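Local coordinates for protein GCN5-related N-acetyltransferase:Aminotransferase, class-II (Rhodopseudomonas palustris, PDB 2FIW) that binds acetyl coenzyme A and probably transfers its acetyl group to an amine, as GNAT-family acetyltransferases do, at residues D125-A128 and E129-K133. Sequence-based numbering, arbitrary orientation.
Sequences DNAA and EFFAK. With ACO (acetyl coenzyme *a), chain C.
Ala127 packs on Phe131 where the loop after strand 118-123 runs into the short helix 128-132, which flanks acetyl coenzyme A in this GNAT fold. At the start of the helix a water donates to Asp125 O and accepts from Glu129 N (2.7 Å). A second water links Asn126 O to Phe130 N in the same way, so two N-H groups of the first helical turn are satisfied. In Asn126, CG lies between the backbone N and the carbonyl carbon (chi1 50°), which carries ND2 to the cofactor. ND2 donates to the pantetheine carbonyl O5P at 2.6 Å, though the bond is bent. Ser124 OG holds Asn126 OD1. Ala127 O accepts a nearly straight bond from Phe131 N (3.1 Å, 164°), and Ala127 CB lies 4.0 Å from Phe131 CE2. Phe130 CD2 sits over the centre of the Phe131 ring, whose outer partners include Leu88 and Met156. A serine in place of Phe131 would probably open a gap beside Ala127 and leave the Phe130 ring freer to turn. Ala128 O takes the next helical bond, from Ala132 N. One turn after Glu129, Lys133 NZ forms a salt bridge with Glu129 OE2 (3.2 Å) and donates to O9A of the cofactor's 3'-phosphate (2.8 Å).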
loop_
_atom_site.group_PDB
_atom_site.type_symbol
_atom_site.label_atom_id
_atom_site.label_comp_id
_atom_site.label_asym_id
_atom_site.label_seq_id
_atom_site.Cartn_x
_atom_site.Cartn_y
_atom_site.Cartn_z
ATOM N N ASP A 125 0.654 11.378 1.962
ATOM C CA ASP A 125 0.550 12.601 1.162
ATOM C C ASP A 125 1.041 12.410 -0.263
ATOM O O ASP A 125 0.543 13.047 -1.183
ATOM C CB ASP A 125 1.313 13.755 1.830
ATOM C CG ASP A 125 0.647 14.251 3.129
ATOM O OD1 ASP A 125 -0.401 13.696 3.554
ATOM O OD2 ASP A 125 1.182 15.213 3.727
ATOM N N ASN A 126 2.011 11.520 -0.436
ATOM C CA ASN A 126 2.587 11.212 -1.746
ATOM C C ASN A 126 1.701 10.300 -2.612
ATOM O O ASN A 126 1.798 10.332 -3.847
ATOM C CB ASN A 126 3.967 10.589 -1.570
ATOM C CG ASN A 126 3.958 9.442 -0.584
ATOM O OD1 ASN A 126 3.565 9.606 0.577
ATOM N ND2 ASN A 126 4.386 8.269 -1.038
ATOM N N ALA A 127 0.845 9.503 -1.961
ATOM C CA ALA A 127 -0.082 8.612 -2.641
ATOM C C ALA A 127 -1.469 9.239 -2.734
ATOM O O ALA A 127 -2.372 8.686 -3.347
ATOM C CB ALA A 127 -0.153 7.287 -1.927
ATOM N N ALA A 128 -1.643 10.404 -2.131
ATOM C CA ALA A 128 -2.932 11.091 -2.171
ATOM C C ALA A 128 -3.511 11.264 -3.599
ATOM O O ALA A 128 -4.686 10.984 -3.838
ATOM C CB ALA A 128 -2.819 12.440 -1.461
ATOM N N GLU A 129 -2.682 11.735 -4.527
ATOM C CA GLU A 129 -3.104 12.001 -5.911
ATOM C C GLU A 129 -3.447 10.705 -6.648
ATOM O O GLU A 129 -4.498 10.619 -7.285
ATOM C CB GLU A 129 -2.034 12.803 -6.649
ATOM C CG GLU A 129 -2.322 13.101 -8.110
ATOM C CD GLU A 129 -3.369 14.207 -8.338
ATOM O OE1 GLU A 129 -4.512 14.111 -7.805
ATOM O OE2 GLU A 129 -3.046 15.167 -9.095
ATOM N N PHE A 130 -2.574 9.704 -6.518
ATOM C CA PHE A 130 -2.824 8.343 -6.967
ATOM C C PHE A 130 -4.218 7.872 -6.633
ATOM O O PHE A 130 -4.930 7.419 -7.527
ATOM C CB PHE A 130 -1.822 7.345 -6.370
ATOM C CG PHE A 130 -2.186 5.887 -6.638
ATOM C CD1 PHE A 130 -1.734 5.238 -7.798
ATOM C CD2 PHE A 130 -2.989 5.185 -5.761
ATOM C CE1 PHE A 130 -2.076 3.920 -8.067
ATOM C CE2 PHE A 130 -3.344 3.861 -6.020
ATOM C CZ PHE A 130 -2.880 3.229 -7.180
ATOM N N PHE A 131 -4.605 7.955 -5.352
ATOM C CA PHE A 131 -5.929 7.477 -4.924
ATOM C C PHE A 131 -7.064 8.315 -5.474
ATOM O O PHE A 131 -8.115 7.767 -5.826
ATOM C CB PHE A 131 -6.047 7.345 -3.395
ATOM C CG PHE A 131 -5.381 6.105 -2.832
ATOM C CD1 PHE A 131 -5.989 4.858 -2.942
ATOM C CD2 PHE A 131 -4.136 6.189 -2.199
ATOM C CE1 PHE A 131 -5.364 3.705 -2.421
ATOM C CE2 PHE A 131 -3.506 5.051 -1.676
ATOM C CZ PHE A 131 -4.119 3.806 -1.786
ATOM N N ALA A 132 -6.861 9.633 -5.545
ATOM C CA ALA A 132 -7.885 10.549 -6.050
ATOM C C ALA A 132 -8.253 10.255 -7.511
ATOM O O ALA A 132 -9.419 10.328 -7.869
ATOM C CB ALA A 132 -7.443 11.999 -5.882
ATOM N N LYS A 133 -7.254 9.900 -8.332
ATOM C CA LYS A 133 -7.473 9.536 -9.739
ATOM C C LYS A 133 -8.266 8.222 -9.921
ATOM O O LYS A 133 -8.637 7.868 -11.050
ATOM C CB LYS A 133 -6.142 9.400 -10.504
ATOM C CG LYS A 133 -5.171 10.576 -10.445
ATOM C CD LYS A 133 -5.552 11.690 -11.404
ATOM C CE LYS A 133 -4.340 12.232 -12.155
ATOM N NZ LYS A 133 -3.287 12.857 -11.294
HETATM N N1A ACO C . 3.413 6.322 -18.532
HETATM C C2A ACO C . 3.069 7.370 -17.756
HETATM N N3A ACO C . 2.430 7.194 -16.584
HETATM C C4A ACO C . 2.101 5.949 -16.116
HETATM C C5A ACO C . 2.423 4.823 -16.855
HETATM C C6A ACO C . 3.129 5.046 -18.153
HETATM N N6A ACO C . 3.482 4.002 -18.944
HETATM N N7A ACO C . 1.985 3.743 -16.168
HETATM C C8A ACO C . 1.409 4.193 -15.027
HETATM N N9A ACO C . 1.476 5.532 -15.007
HETATM C C1B ACO C . 0.991 6.474 -13.962
HETATM C C2B ACO C . -0.489 6.380 -13.641
HETATM O O2B ACO C . -1.265 7.134 -14.575
HETATM C C3B ACO C . -0.535 6.985 -12.248
HETATM O O3B ACO C . -0.840 8.381 -12.293
HETATM P P3B ACO C . -1.526 9.158 -11.047
HETATM O O7A ACO C . -0.446 9.362 -9.990
HETATM O O8A ACO C . -2.623 8.229 -10.578
HETATM O O9A ACO C . -2.014 10.436 -11.692
HETATM C C4B ACO C . 0.866 6.773 -11.659
HETATM O O4B ACO C . 1.697 6.309 -12.724
HETATM C C5B ACO C . 0.886 5.738 -10.534
HETATM O O5B ACO C . 0.152 4.587 -10.976
HETATM P P1A ACO C . 0.697 3.082 -10.821
HETATM O O1A ACO C . 1.880 2.871 -11.743
HETATM O O2A ACO C . -0.536 2.215 -10.934
HETATM O O3A ACO C . 1.174 3.097 -9.276
HETATM P P2A ACO C . 2.631 2.686 -8.786
HETATM O O4A ACO C . 3.587 3.765 -9.218
HETATM O O5A ACO C . 2.868 1.264 -9.208
HETATM O O6A ACO C . 2.496 2.713 -7.172
HETATM C CBP ACO C . 2.255 3.873 -4.983
HETATM C CCP ACO C . 1.758 3.693 -6.428
HETATM C CDP ACO C . 1.495 5.047 -4.377
HETATM C CEP ACO C . 1.995 2.606 -4.185
HETATM C CAP ACO C . 3.781 4.132 -4.942
HETATM O OAP ACO C . 4.118 5.417 -5.493
HETATM C C9P ACO C . 4.499 3.929 -3.611
HETATM O O9P ACO C . 4.974 2.732 -3.283
HETATM N N8P ACO C . 4.670 4.915 -2.830
HETATM C C7P ACO C . 5.365 4.984 -1.537
HETATM C C6P ACO C . 4.650 4.256 -0.398
HETATM C C5P ACO C . 3.299 4.875 -0.199
HETATM O O5P ACO C . 3.156 6.091 -0.202
HETATM N N4P ACO C . 2.293 4.029 -0.037
HETATM C C3P ACO C . 0.904 4.399 0.141
HETATM C C2P ACO C . 0.691 4.663 1.623
HETATM S S1P ACO C . -1.050 4.586 1.819
HETATM C C ACO C . -1.329 3.108 2.537
HETATM O O ACO C . -0.510 2.201 2.430
HETATM C CH3 ACO C . -2.445 2.946 3.229
HETATM O O HOH W 1 -0.354 12.970 -3.924
HETATM O O HOH W 2 0.051 10.070 -5.746
#